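Local coordinates for protein isoaspartyl dipeptidase (Fervidobacterium islandicum, PDB 7CDH) that probably hydrolyses isoaspartyl (beta-aspartyl) dipeptides at a zinc centre, as a member of the M38 metallopeptidases linked to protein repair, at residues E44-N49 with G371-K376; V21-K26 with A352-V357; L52-L57 with A309-I314; L80-C85 with E119-F124. All blocks are in the same frame, centred on the assembly; numbering follows the deposited sequence.

Interaction 1 (E44-N49 with G371-K376)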
loop_
_atom_site.group_PDB
_atom_site.type_symbol
_atom_site.label_atom_id
_atom_site.label_comp_id
_atom_site.label_asym_id
_atom_site.label_seq_id
_atom_site.Cartn_x
_atom_site.Cartn_y
_atom_site.Cartn_z
ATOM N N GLU A 44 13.109 -56.227 3.627
ATOM C CA GLU A 44 13.332 -56.488 2.189
ATOM C C GLU A 44 14.844 -56.638 1.987
ATOM O O GLU A 44 15.606 -55.948 2.681
ATOM C CB GLU A 44 12.701 -55.365 1.362
ATOM C CG GLU A 44 12.985 -55.479 -0.126
ATOM C CD GLU A 44 12.196 -54.560 -1.044
ATOM O OE1 GLU A 44 12.481 -54.598 -2.256
ATOM O OE2 GLU A 44 11.298 -53.820 -0.556
ATOM N N ILE A 45 15.253 -57.525 1.082
ATOM C CA ILE A 45 16.677 -57.740 0.703
ATOM C C ILE A 45 16.814 -57.504 -0.799
ATOM O O ILE A 45 15.948 -57.971 -1.545
ATOM C CB ILE A 45 17.115 -59.159 1.111
ATOM C CG1 ILE A 45 17.088 -59.305 2.639
ATOM C CG2 ILE A 45 18.474 -59.495 0.508
ATOM C CD1 ILE A 45 17.776 -60.539 3.190
ATOM N N TYR A 46 17.854 -56.800 -1.231
ATOM C CA TYR A 46 18.133 -56.570 -2.673
ATOM C C TYR A 46 19.562 -57.040 -2.977
ATOM O O TYR A 46 20.542 -56.622 -2.295
ATOM C CB TYR A 46 17.846 -55.112 -3.035
ATOM C CG TYR A 46 18.078 -54.752 -4.479
ATOM C CD1 TYR A 46 17.125 -55.002 -5.446
ATOM C CD2 TYR A 46 19.235 -54.109 -4.875
ATOM C CE1 TYR A 46 17.329 -54.666 -6.777
ATOM C CE2 TYR A 46 19.454 -53.762 -6.199
ATOM C CZ TYR A 46 18.499 -54.041 -7.162
ATOM O OH TYR A 46 18.729 -53.694 -8.471
ATOM N N ASP A 47 19.651 -57.958 -3.940
ATOM C CA ASP A 47 20.908 -58.568 -4.429
ATOM C C ASP A 47 21.494 -57.622 -5.461
ATOM O O ASP A 47 21.071 -57.659 -6.644
ATOM C CB ASP A 47 20.689 -59.950 -5.057
ATOM C CG ASP A 47 21.950 -60.806 -5.109
ATOM O OD1 ASP A 47 23.038 -60.243 -5.362
ATOM O OD2 ASP A 47 21.833 -62.033 -4.867
ATOM N N ALA A 48 22.471 -56.838 -5.041
ATOM C CA ALA A 48 23.097 -55.831 -5.917
ATOM C C ALA A 48 24.429 -56.357 -6.441
ATOM O O ALA A 48 25.272 -55.526 -6.765
ATOM C CB ALA A 48 23.256 -54.544 -5.154
ATOM N N ASN A 49 24.602 -57.676 -6.570
ATOM C CA ASN A 49 25.854 -58.256 -7.126
ATOM C C ASN A 49 25.958 -57.816 -8.590
ATOM O O ASN A 49 24.928 -57.847 -9.302
ATOM C CB ASN A 49 25.941 -59.778 -6.951
ATOM C CG ASN A 49 27.122 -60.357 -7.702
ATOM O OD1 ASN A 49 28.286 -60.114 -7.354
ATOM N ND2 ASN A 49 26.825 -61.034 -8.799
ATOM N N GLY A 371 14.794 -44.177 1.169
ATOM C CA GLY A 371 14.755 -45.637 1.392
ATOM C C GLY A 371 13.637 -46.307 0.630
ATOM O O GLY A 371 13.384 -47.464 0.910
ATOM N N GLU A 372 13.005 -45.601 -0.303
ATOM C CA GLU A 372 11.955 -46.145 -1.199
ATOM C C GLU A 372 12.608 -46.331 -2.571
ATOM O O GLU A 372 13.421 -45.475 -2.981
ATOM C CB GLU A 372 10.717 -45.227 -1.182
ATOM C CG GLU A 372 9.854 -45.280 -2.448
ATOM C CD GLU A 372 8.765 -44.216 -2.631
ATOM O OE1 GLU A 372 8.650 -43.301 -1.769
ATOM O OE2 GLU A 372 8.032 -44.293 -3.654
ATOM N N PHE A 373 12.300 -47.429 -3.250
ATOM C CA PHE A 373 12.751 -47.665 -4.642
ATOM C C PHE A 373 11.882 -46.814 -5.553
ATOM O O PHE A 373 10.692 -47.089 -5.655
ATOM C CB PHE A 373 12.650 -49.146 -5.022
ATOM C CG PHE A 373 13.762 -49.994 -4.466
ATOM C CD1 PHE A 373 14.935 -50.160 -5.175
ATOM C CD2 PHE A 373 13.647 -50.598 -3.228
ATOM C CE1 PHE A 373 15.975 -50.909 -4.662
ATOM C CE2 PHE A 373 14.690 -51.346 -2.715
ATOM C CZ PHE A 373 15.856 -51.486 -3.428
ATOM N N LEU A 374 12.459 -45.786 -6.146
ATOM C CA LEU A 374 11.834 -45.029 -7.258
ATOM C C LEU A 374 12.013 -45.849 -8.530
ATOM O O LEU A 374 11.148 -45.768 -9.407
ATOM C CB LEU A 374 12.504 -43.657 -7.392
ATOM C CG LEU A 374 12.529 -42.814 -6.111
ATOM C CD1 LEU A 374 13.082 -41.425 -6.407
ATOM C CD2 LEU A 374 11.131 -42.715 -5.486
ATOM N N MET A 375 13.128 -46.574 -8.623
ATOM C CA MET A 375 13.444 -47.471 -9.764
ATOM C C MET A 375 14.190 -48.713 -9.252
ATOM O O MET A 375 15.127 -48.576 -8.420
ATOM C CB MET A 375 14.280 -46.766 -10.832
ATOM C CG MET A 375 14.305 -47.555 -12.117
ATOM S SD MET A 375 15.078 -46.698 -13.503
ATOM C CE MET A 375 16.706 -46.402 -12.832
ATOM N N LYS A 376 13.714 -49.886 -9.673
ATOM C CA LYS A 376 14.251 -51.223 -9.327
ATOM C C LYS A 376 14.455 -51.980 -10.636
ATOM O O LYS A 376 13.438 -52.270 -11.335
ATOM C CB LYS A 376 13.310 -51.961 -8.380
ATOM C CG LYS A 376 13.985 -53.070 -7.589
ATOM C CD LYS A 376 13.049 -53.969 -6.824
ATOM C CE LYS A 376 12.914 -53.570 -5.375
ATOM N NZ LYS A 376 11.716 -54.191 -4.762
HETATM O O HOH W 1 10.290 -52.258 -3.269
#
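E44 and K376 approach from opposite directions and meet in a salt bridge, NZ of K376 lying 2.7 Å from OE1 of E44. The lysine uses the syn lone pair of that oxygen, on the side of OE2. A water closes the link a second way: it accepts from K376 NZ at 2.8 Å and donates to E44 OE2 at 3.3 Å. The glutamate chain is extended, whereas the lysine bends at its third torsion (chi3 -97°), which carries CE over the centre of the F373 ring, 3.6 Å above its plane. On the way, CG of K376 passes obliquely by Y46 CE1 at 3.8 Å. The two rings also meet at a slant, planes at 50°, with CZ of F373 lying over one face of Y46 (4.1 Å from Y46 CG). Beyond the rings, the Y46 hydroxyl is hydrogen-bonded to D377 and S366. Were K376 shortened to an alanine, the E44 carboxylate would probably lose its charged mate and part of the F373 face its cover. Strands 43-47 and 372-376 belong to different sheets, and this face-to-face packing is typical of the small beta-sandwich domain found beside the barrel in amidohydrolases.

Interaction 2 (V21-K26 with A352-V357)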
loop_
_atom_site.group_PDB
_atom_site.type_symbol
_atom_site.label_atom_id
_atom_site.label_comp_id
_atom_site.label_asym_id
_atom_site.label_seq_id
_atom_site.Cartn_x
_atom_site.Cartn_y
_atom_site.Cartn_z
ATOM N N VAL A 21 24.397 -52.646 3.246
ATOM C CA VAL A 21 23.737 -51.395 3.729
ATOM C C VAL A 21 22.318 -51.713 4.191
ATOM O O VAL A 21 21.532 -52.241 3.371
ATOM C CB VAL A 21 23.727 -50.270 2.677
ATOM C CG1 VAL A 21 23.320 -48.970 3.337
ATOM C CG2 VAL A 21 25.073 -50.085 1.984
ATOM N N ILE A 22 22.049 -51.434 5.471
ATOM C CA ILE A 22 20.722 -51.585 6.137
ATOM C C ILE A 22 20.145 -50.183 6.353
ATOM O O ILE A 22 20.847 -49.351 6.969
ATOM C CB ILE A 22 20.863 -52.334 7.474
ATOM C CG1 ILE A 22 21.710 -53.598 7.344
ATOM C CG2 ILE A 22 19.499 -52.659 8.049
ATOM C CD1 ILE A 22 22.683 -53.780 8.482
ATOM N N PHE A 23 18.918 -49.931 5.898
ATOM C CA PHE A 23 18.294 -48.579 5.947
ATOM C C PHE A 23 16.766 -48.681 6.115
ATOM O O PHE A 23 16.161 -49.688 5.712
ATOM C CB PHE A 23 18.703 -47.788 4.699
ATOM C CG PHE A 23 18.338 -48.464 3.402
ATOM C CD1 PHE A 23 19.174 -49.399 2.833
ATOM C CD2 PHE A 23 17.154 -48.175 2.756
ATOM C CE1 PHE A 23 18.834 -50.026 1.649
ATOM C CE2 PHE A 23 16.808 -48.803 1.570
ATOM C CZ PHE A 23 17.650 -49.727 1.017
ATOM N N TYR A 24 16.181 -47.677 6.772
ATOM C CA TYR A 24 14.730 -47.349 6.754
ATOM C C TYR A 24 14.554 -46.149 5.807
ATOM O O TYR A 24 14.521 -46.348 4.579
ATOM C CB TYR A 24 14.254 -47.056 8.183
ATOM C CG TYR A 24 12.772 -47.178 8.445
ATOM C CD1 TYR A 24 11.825 -47.078 7.441
ATOM C CD2 TYR A 24 12.314 -47.389 9.736
ATOM C CE1 TYR A 24 10.470 -47.226 7.710
ATOM C CE2 TYR A 24 10.967 -47.541 10.021
ATOM C CZ TYR A 24 10.036 -47.461 9.005
ATOM O OH TYR A 24 8.712 -47.633 9.304
ATOM N N HIS A 25 14.447 -44.947 6.380
ATOM C CA HIS A 25 14.501 -43.627 5.709
ATOM C C HIS A 25 15.925 -43.108 5.850
ATOM O O HIS A 25 16.391 -42.396 4.950
ATOM C CB HIS A 25 13.492 -42.652 6.351
ATOM C CG HIS A 25 12.055 -43.033 6.147
ATOM N ND1 HIS A 25 11.257 -42.447 5.168
ATOM C CD2 HIS A 25 11.264 -43.928 6.783
ATOM C CE1 HIS A 25 10.044 -42.966 5.217
ATOM N NE2 HIS A 25 10.022 -43.878 6.199
ATOM N N LYS A 26 16.579 -43.465 6.957
ATOM C CA LYS A 26 18.013 -43.190 7.191
ATOM C C LYS A 26 18.830 -44.494 7.172
ATOM O O LYS A 26 18.272 -45.602 7.375
ATOM C CB LYS A 26 18.137 -42.376 8.475
ATOM C CG LYS A 26 17.365 -41.064 8.430
ATOM C CD LYS A 26 18.079 -39.915 9.071
ATOM C CE LYS A 26 17.190 -38.740 9.405
ATOM N NZ LYS A 26 17.591 -38.161 10.713
ATOM N N ALA A 352 18.776 -42.162 3.335
ATOM C CA ALA A 352 18.931 -43.347 2.472
ATOM C C ALA A 352 18.611 -42.964 1.029
ATOM O O ALA A 352 17.611 -43.483 0.483
ATOM C CB ALA A 352 18.063 -44.487 2.963
ATOM N N ASP A 353 19.461 -42.124 0.433
ATOM C CA ASP A 353 19.376 -41.754 -0.998
ATOM C C ASP A 353 20.586 -42.350 -1.711
ATOM O O ASP A 353 21.727 -41.917 -1.376
ATOM C CB ASP A 353 19.359 -40.236 -1.197
ATOM C CG ASP A 353 18.326 -39.466 -0.387
ATOM O OD1 ASP A 353 17.357 -40.094 0.111
ATOM O OD2 ASP A 353 18.496 -38.214 -0.296
ATOM N N PHE A 354 20.347 -43.266 -2.659
ATOM C CA PHE A 354 21.376 -44.100 -3.340
ATOM C C PHE A 354 21.032 -44.319 -4.810
ATOM O O PHE A 354 19.852 -44.295 -5.156
ATOM C CB PHE A 354 21.418 -45.526 -2.789
ATOM C CG PHE A 354 21.370 -45.670 -1.290
ATOM C CD1 PHE A 354 22.266 -44.996 -0.479
ATOM C CD2 PHE A 354 20.464 -46.531 -0.698
ATOM C CE1 PHE A 354 22.202 -45.116 0.898
ATOM C CE2 PHE A 354 20.427 -46.680 0.680
ATOM C CZ PHE A 354 21.300 -45.973 1.471
ATOM N N ILE A 355 22.040 -44.521 -5.654
ATOM C CA ILE A 355 21.830 -45.106 -7.006
ATOM C C ILE A 355 22.654 -46.395 -7.101
ATOM O O ILE A 355 23.700 -46.544 -6.439
ATOM C CB ILE A 355 22.143 -44.116 -8.147
ATOM C CG1 ILE A 355 23.597 -43.659 -8.138
ATOM C CG2 ILE A 355 21.187 -42.938 -8.115
ATOM C CD1 ILE A 355 24.040 -42.909 -9.393
ATOM N N LEU A 356 22.152 -47.324 -7.879
ATOM C CA LEU A 356 22.841 -48.588 -8.180
ATOM C C LEU A 356 23.197 -48.543 -9.654
ATOM O O LEU A 356 22.313 -48.341 -10.484
ATOM C CB LEU A 356 21.903 -49.734 -7.823
ATOM C CG LEU A 356 21.776 -49.997 -6.326
ATOM C CD1 LEU A 356 20.526 -50.794 -6.028
ATOM C CD2 LEU A 356 23.011 -50.735 -5.810
ATOM N N VAL A 357 24.479 -48.642 -9.940
ATOM C CA VAL A 357 25.022 -48.559 -11.317
ATOM C C VAL A 357 25.577 -49.931 -11.700
ATOM O O VAL A 357 26.051 -50.675 -10.836
ATOM C CB VAL A 357 26.053 -47.432 -11.303
ATOM C CG1 VAL A 357 26.897 -47.401 -12.552
ATOM C CG2 VAL A 357 25.335 -46.113 -11.082
#
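A first torsion of 57° sets CG of F23 between its backbone N and carbonyl carbon, with the side chain turned toward 352-357, while F354 has CG anti to the carbonyl carbon (chi1 -44°). The two rings meet as a T-shaped pair, the edge of F354 against a face of F23, with centroids 5.1 Å apart and planes at 78°. The corner CE2 of F354 stands over the centre of the F23 ring and is 3.7 Å from F23 CD1. At the next corner, F354 CZ touches V21 CG1 at 4.1 Å, so V21 and F23, two positions apart on one strand, both bear on this phenylalanine. A352 adds its methyl, CB lying 3.8 Å from F23 CB. This is core packing of the beta-sandwich domain, joining strand 19-23 of the four-stranded sheet to strand 354-358 of the larger one; I368 and L53 also pack against F354. Without the F23 ring, as with an alanine here, a gap is likely to open at the F354 edge and leave that ring freer to turn. Past the strand end the two segments are tied through the backbone: A352 N donates to H25 O at 2.9 Å, a nearly straight bond. Y24, H25 and K26 around this bond lie against a second subunit, where Y24 packs on I28 of that chain.

Interaction 3 (L52-L57 with A309-I314)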
loop_
_atom_site.group_PDB
_atom_site.type_symbol
_atom_site.label_atom_id
_atom_site.label_comp_id
_atom_site.label_asym_id
_atom_site.label_seq_id
_atom_site.Cartn_x
_atom_site.Cartn_y
_atom_site.Cartn_z
ATOM N N LEU A 52 27.555 -51.201 -8.488
ATOM C CA LEU A 52 28.127 -50.183 -7.585
ATOM C C LEU A 52 26.941 -49.463 -6.914
ATOM O O LEU A 52 25.974 -49.132 -7.640
ATOM C CB LEU A 52 28.978 -49.200 -8.407
ATOM C CG LEU A 52 29.802 -49.807 -9.546
ATOM C CD1 LEU A 52 30.678 -48.768 -10.216
ATOM C CD2 LEU A 52 30.673 -50.945 -9.042
ATOM N N LEU A 53 26.989 -49.300 -5.587
ATOM C CA LEU A 53 26.094 -48.455 -4.769
ATOM C C LEU A 53 26.765 -47.089 -4.543
ATOM O O LEU A 53 27.837 -47.052 -3.909
ATOM C CB LEU A 53 25.794 -49.148 -3.436
ATOM C CG LEU A 53 24.837 -48.380 -2.521
ATOM C CD1 LEU A 53 23.412 -48.443 -3.052
ATOM C CD2 LEU A 53 24.881 -48.886 -1.096
ATOM N N LEU A 54 26.116 -46.023 -5.028
ATOM C CA LEU A 54 26.580 -44.613 -4.974
ATOM C C LEU A 54 25.603 -43.804 -4.109
ATOM O O LEU A 54 24.459 -44.192 -3.870
ATOM C CB LEU A 54 26.645 -44.055 -6.404
ATOM C CG LEU A 54 27.866 -44.400 -7.267
ATOM C CD1 LEU A 54 28.319 -45.838 -7.123
ATOM C CD2 LEU A 54 27.593 -44.104 -8.733
ATOM N N PRO A 55 25.997 -42.615 -3.609
ATOM C CA PRO A 55 25.038 -41.718 -2.985
ATOM C C PRO A 55 24.166 -41.140 -4.111
ATOM O O PRO A 55 24.680 -40.956 -5.192
ATOM C CB PRO A 55 25.900 -40.633 -2.338
ATOM C CG PRO A 55 27.340 -41.138 -2.473
ATOM C CD PRO A 55 27.337 -42.020 -3.691
ATOM N N GLY A 56 22.876 -40.886 -3.850
ATOM C CA GLY A 56 22.004 -40.236 -4.841
ATOM C C GLY A 56 22.604 -38.903 -5.257
ATOM O O GLY A 56 23.159 -38.206 -4.393
ATOM N N LEU A 57 22.550 -38.591 -6.542
ATOM C CA LEU A 57 23.088 -37.342 -7.101
ATOM C C LEU A 57 22.181 -36.162 -6.706
ATOM O O LEU A 57 20.927 -36.311 -6.627
ATOM C CB LEU A 57 23.110 -37.495 -8.620
ATOM C CG LEU A 57 23.879 -38.688 -9.167
ATOM C CD1 LEU A 57 23.868 -38.676 -10.695
ATOM C CD2 LEU A 57 25.302 -38.648 -8.665
ATOM N N ALA A 309 22.015 -34.644 -17.884
ATOM C CA ALA A 309 23.365 -34.077 -18.039
ATOM C C ALA A 309 24.276 -34.446 -16.853
ATOM O O ALA A 309 25.497 -34.423 -17.038
ATOM C CB ALA A 309 23.288 -32.590 -18.205
ATOM N N VAL A 310 23.749 -34.753 -15.674
ATOM C CA VAL A 310 24.621 -34.847 -14.479
ATOM C C VAL A 310 25.417 -36.162 -14.561
ATOM O O VAL A 310 26.667 -36.140 -14.436
ATOM C CB VAL A 310 23.825 -34.712 -13.175
ATOM C CG1 VAL A 310 24.629 -35.231 -11.994
ATOM C CG2 VAL A 310 23.419 -33.260 -12.938
ATOM N N TRP A 311 24.728 -37.271 -14.766
ATOM C CA TRP A 311 25.369 -38.599 -14.813
ATOM C C TRP A 311 26.165 -38.708 -16.118
ATOM O O TRP A 311 27.273 -39.290 -16.127
ATOM C CB TRP A 311 24.323 -39.692 -14.644
ATOM C CG TRP A 311 24.905 -41.064 -14.613
ATOM C CD1 TRP A 311 24.638 -42.068 -15.490
ATOM C CD2 TRP A 311 25.883 -41.569 -13.691
ATOM N NE1 TRP A 311 25.345 -43.176 -15.152
ATOM C CE2 TRP A 311 26.113 -42.909 -14.049
ATOM C CE3 TRP A 311 26.547 -41.042 -12.579
ATOM C CZ2 TRP A 311 27.002 -43.727 -13.348
ATOM C CZ3 TRP A 311 27.437 -41.838 -11.898
ATOM C CH2 TRP A 311 27.660 -43.164 -12.276
ATOM N N TYR A 312 25.673 -38.091 -17.174
ATOM C CA TYR A 312 26.401 -38.024 -18.456
ATOM C C TYR A 312 27.779 -37.396 -18.212
ATOM O O TYR A 312 28.775 -37.922 -18.752
ATOM C CB TYR A 312 25.584 -37.249 -19.487
ATOM C CG TYR A 312 26.224 -37.152 -20.848
ATOM C CD1 TYR A 312 26.202 -38.209 -21.738
ATOM C CD2 TYR A 312 26.864 -36.002 -21.242
ATOM C CE1 TYR A 312 26.777 -38.109 -22.994
ATOM C CE2 TYR A 312 27.456 -35.885 -22.481
ATOM C CZ TYR A 312 27.406 -36.941 -23.363
ATOM O OH TYR A 312 27.992 -36.793 -24.581
ATOM N N THR A 313 27.819 -36.280 -17.481
ATOM C CA THR A 313 29.043 -35.450 -17.283
ATOM C C THR A 313 30.012 -36.248 -16.399
ATOM O O THR A 313 31.162 -36.329 -16.761
ATOM C CB THR A 313 28.730 -34.023 -16.797
ATOM O OG1 THR A 313 28.010 -33.357 -17.848
ATOM C CG2 THR A 313 29.968 -33.210 -16.471
ATOM N N ILE A 314 29.524 -36.915 -15.367
ATOM C CA ILE A 314 30.343 -37.807 -14.506
ATOM C C ILE A 314 30.982 -38.920 -15.369
ATOM O O ILE A 314 32.197 -39.180 -15.214
ATOM C CB ILE A 314 29.490 -38.351 -13.358
ATOM C CG1 ILE A 314 29.135 -37.242 -12.371
ATOM C CG2 ILE A 314 30.183 -39.516 -12.654
ATOM C CD1 ILE A 314 28.028 -37.631 -11.418
#
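W311 leaves helix 309-318 with CG anti to its backbone N (chi1 -177°), and its side chain lies across those of L57 and L54 at about a right angle to both. At the root, W311 CB is 4.1 Å from CD1 of L57. On the six-membered ring, CE3 meets that same methyl at 4.0 Å. Further out the partner changes: CZ3 and CH2 both approach CD2 of L54, and CH2 is the closer at 3.7 Å. On the five-membered ring, NE1 is hydrogen-bonded to the carbonyl of F362, which probably helps hold the ring's rotation, and V357 also packs on W311. L57 serves two further residues of the helix. Its CD1 slides past V310 to touch CG1 at 3.8 Å, while CD2 meets CD1 of I314 tip to tip at 4.0 Å; V310 and I314 are one turn apart, so the leucine lies against a single face of the helix. Strand 51-59 leads into the zinc ligands H61 and H63, and the contact packs this strand of the TIM barrel against an outer helix. Every group that meets across it is buried hydrocarbon, so shape and exclusion of water hold strand and helix together, with the indole N-H satisfied by a partner outside the interface.

Interaction 4 (L80-C85 with E119-F124)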
loop_
_atom_site.group_PDB
_atom_site.type_symbol
_atom_site.label_atom_id
_atom_site.label_comp_id
_atom_site.label_asym_id
_atom_site.label_seq_id
_atom_site.Cartn_x
_atom_site.Cartn_y
_atom_site.Cartn_z
ATOM N N LEU A 80 9.628 -29.935 -15.179
ATOM C CA LEU A 80 10.439 -31.157 -14.997
ATOM C C LEU A 80 9.503 -32.332 -14.798
ATOM O O LEU A 80 8.534 -32.161 -14.047
ATOM C CB LEU A 80 11.274 -30.977 -13.735
ATOM C CG LEU A 80 12.188 -32.148 -13.422
ATOM C CD1 LEU A 80 13.302 -32.229 -14.450
ATOM C CD2 LEU A 80 12.754 -32.023 -12.027
ATOM N N LYS A 81 9.799 -33.495 -15.372
ATOM C CA LYS A 81 9.046 -34.737 -15.018
ATOM C C LYS A 81 9.866 -35.488 -13.960
ATOM O O LYS A 81 11.086 -35.576 -14.135
ATOM C CB LYS A 81 8.798 -35.610 -16.246
ATOM C CG LYS A 81 8.580 -34.891 -17.574
ATOM C CD LYS A 81 7.130 -34.898 -18.058
ATOM C CE LYS A 81 6.758 -36.087 -18.924
ATOM N NZ LYS A 81 7.763 -36.340 -19.988
ATOM N N ILE A 82 9.245 -35.993 -12.894
ATOM C CA ILE A 82 9.996 -36.770 -11.878
ATOM C C ILE A 82 10.652 -37.989 -12.537
ATOM O O ILE A 82 11.787 -38.331 -12.151
ATOM C CB ILE A 82 9.160 -37.206 -10.673
ATOM C CG1 ILE A 82 10.113 -37.840 -9.660
ATOM C CG2 ILE A 82 8.012 -38.144 -11.055
ATOM C CD1 ILE A 82 9.687 -37.678 -8.226
ATOM N N SER A 83 9.967 -38.628 -13.481
ATOM C CA SER A 83 10.507 -39.782 -14.243
ATOM C C SER A 83 11.873 -39.436 -14.884
ATOM O O SER A 83 12.702 -40.336 -14.932
ATOM C CB SER A 83 9.499 -40.263 -15.257
ATOM O OG SER A 83 9.548 -39.463 -16.433
ATOM N N ASP A 84 12.102 -38.202 -15.372
ATOM C CA ASP A 84 13.413 -37.748 -15.925
ATOM C C ASP A 84 14.495 -37.871 -14.844
ATOM O O ASP A 84 15.638 -38.289 -15.153
ATOM C CB ASP A 84 13.441 -36.258 -16.268
ATOM C CG ASP A 84 13.315 -35.863 -17.728
ATOM O OD1 ASP A 84 12.427 -36.417 -18.424
ATOM O OD2 ASP A 84 14.077 -34.934 -18.139
ATOM N N CYS A 85 14.156 -37.412 -13.637
ATOM C CA CYS A 85 15.041 -37.401 -12.451
ATOM C C CYS A 85 15.467 -38.833 -12.124
ATOM O O CYS A 85 16.674 -39.089 -12.052
ATOM C CB CYS A 85 14.330 -36.779 -11.254
ATOM S SG CYS A 85 14.173 -34.988 -11.423
ATOM N N GLU A 119 6.161 -37.564 -4.684
ATOM C CA GLU A 119 6.431 -38.686 -5.610
ATOM C C GLU A 119 7.767 -39.344 -5.223
ATOM O O GLU A 119 8.102 -40.331 -5.847
ATOM C CB GLU A 119 6.438 -38.145 -7.037
ATOM C CG GLU A 119 5.092 -37.589 -7.487
ATOM C CD GLU A 119 4.241 -38.585 -8.258
ATOM O OE1 GLU A 119 4.019 -38.352 -9.479
ATOM O OE2 GLU A 119 3.829 -39.609 -7.648
ATOM N N GLY A 120 8.504 -38.782 -4.255
ATOM C CA GLY A 120 9.643 -39.427 -3.582
ATOM C C GLY A 120 10.964 -38.684 -3.761
ATOM O O GLY A 120 11.967 -39.147 -3.212
ATOM N N LEU A 121 10.974 -37.564 -4.479
ATOM C CA LEU A 121 12.184 -36.718 -4.659
ATOM C C LEU A 121 12.425 -35.886 -3.387
ATOM O O LEU A 121 11.580 -35.892 -2.493
ATOM C CB LEU A 121 11.939 -35.856 -5.889
ATOM C CG LEU A 121 13.148 -35.561 -6.748
ATOM C CD1 LEU A 121 13.755 -36.850 -7.272
ATOM C CD2 LEU A 121 12.762 -34.622 -7.886
ATOM N N ASN A 122 13.605 -35.285 -3.256
ATOM C CA ASN A 122 13.979 -34.325 -2.181
ATOM C C ASN A 122 14.186 -33.004 -2.896
ATOM O O ASN A 122 14.912 -33.029 -3.958
ATOM C CB ASN A 122 15.297 -34.675 -1.478
ATOM C CG ASN A 122 15.336 -36.108 -0.990
ATOM O OD1 ASN A 122 14.913 -36.400 0.135
ATOM N ND2 ASN A 122 15.839 -36.992 -1.829
ATOM N N THR A 123 13.551 -31.934 -2.416
ATOM C CA THR A 123 13.487 -30.647 -3.156
ATOM C C THR A 123 13.731 -29.482 -2.211
ATOM O O THR A 123 13.227 -29.518 -1.073
ATOM C CB THR A 123 12.114 -30.444 -3.800
ATOM O OG1 THR A 123 11.141 -30.406 -2.744
ATOM C CG2 THR A 123 11.792 -31.572 -4.732
ATOM N N PHE A 124 14.401 -28.462 -2.728
ATOM C CA PHE A 124 14.585 -27.159 -2.063
ATOM C C PHE A 124 14.442 -26.123 -3.158
ATOM O O PHE A 124 14.565 -26.458 -4.347
ATOM C CB PHE A 124 15.931 -27.066 -1.342
ATOM C CG PHE A 124 16.170 -28.231 -0.417
ATOM C CD1 PHE A 124 16.703 -29.407 -0.897
ATOM C CD2 PHE A 124 15.755 -28.183 0.905
ATOM C CE1 PHE A 124 16.809 -30.521 -0.078
ATOM C CE2 PHE A 124 15.949 -29.264 1.749
ATOM C CZ PHE A 124 16.451 -30.440 1.250
#
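I82 and L121 lead the apolar packing of this contact. The side chains slide past each other in opposite directions, and CD1 of I82 rests against L121 CB at 3.7 Å. With its CG1 anti to the backbone N (chi1 -173°), I82 reaches far enough for the same methyl to lie beside the aliphatic root of E119, 3.5 Å from CB. The sulfur of C85 makes the second group: one turn along the helix from I82, SG meets CD2 of L121 at 3.8 Å, and CB of C85 approaches L121 CD1 at 4.0 Å. The leucine thus has its root on one helix residue and its two methyls on the other. K81 stands at the N-cap position of helix 82-86, and G120 closes helix 106-118 in a Schellman motif whose positive phi (119°) suits glycine. The polar group is formed with side chains from the C-terminal part, which take the carbonyls around that turn: K381 binds E119 O, S369 binds G120 O and K370 binds L121 O. L116 of helix 106-118 packs on L121 as well. Strand 122-127 then runs parallel to strand 90-95, with N122 bonded through its backbone to T91 and V93. Helix 82-86 thus rests beside the joint where a beta-alpha-beta crossover of the TIM barrel passes from helix to strand.

In the fold
Interactions 1 and 2, with centres 8 Å apart, form one continuous core of the small domain: G371 N lies 3.0 Å from A352 O, a probable hydrogen bond, and L356 packs on Y46 and A48. Interaction 3, centred 14 Å from interaction 2, carries this toward the barrel, since strands 354-358 and 51-59 are antiparallel neighbours and V357 N lies 2.8 Å from L52 O. Interaction 4 touches the domain through L374, whose CD2 is 3.9 Å from E119 O, but stays about 7 Å from interaction 3 at the nearest atoms. Of the zinc site, interaction 3 comes within about 13 Å, measured from the V310 side chain; none of the four includes a zinc ligand.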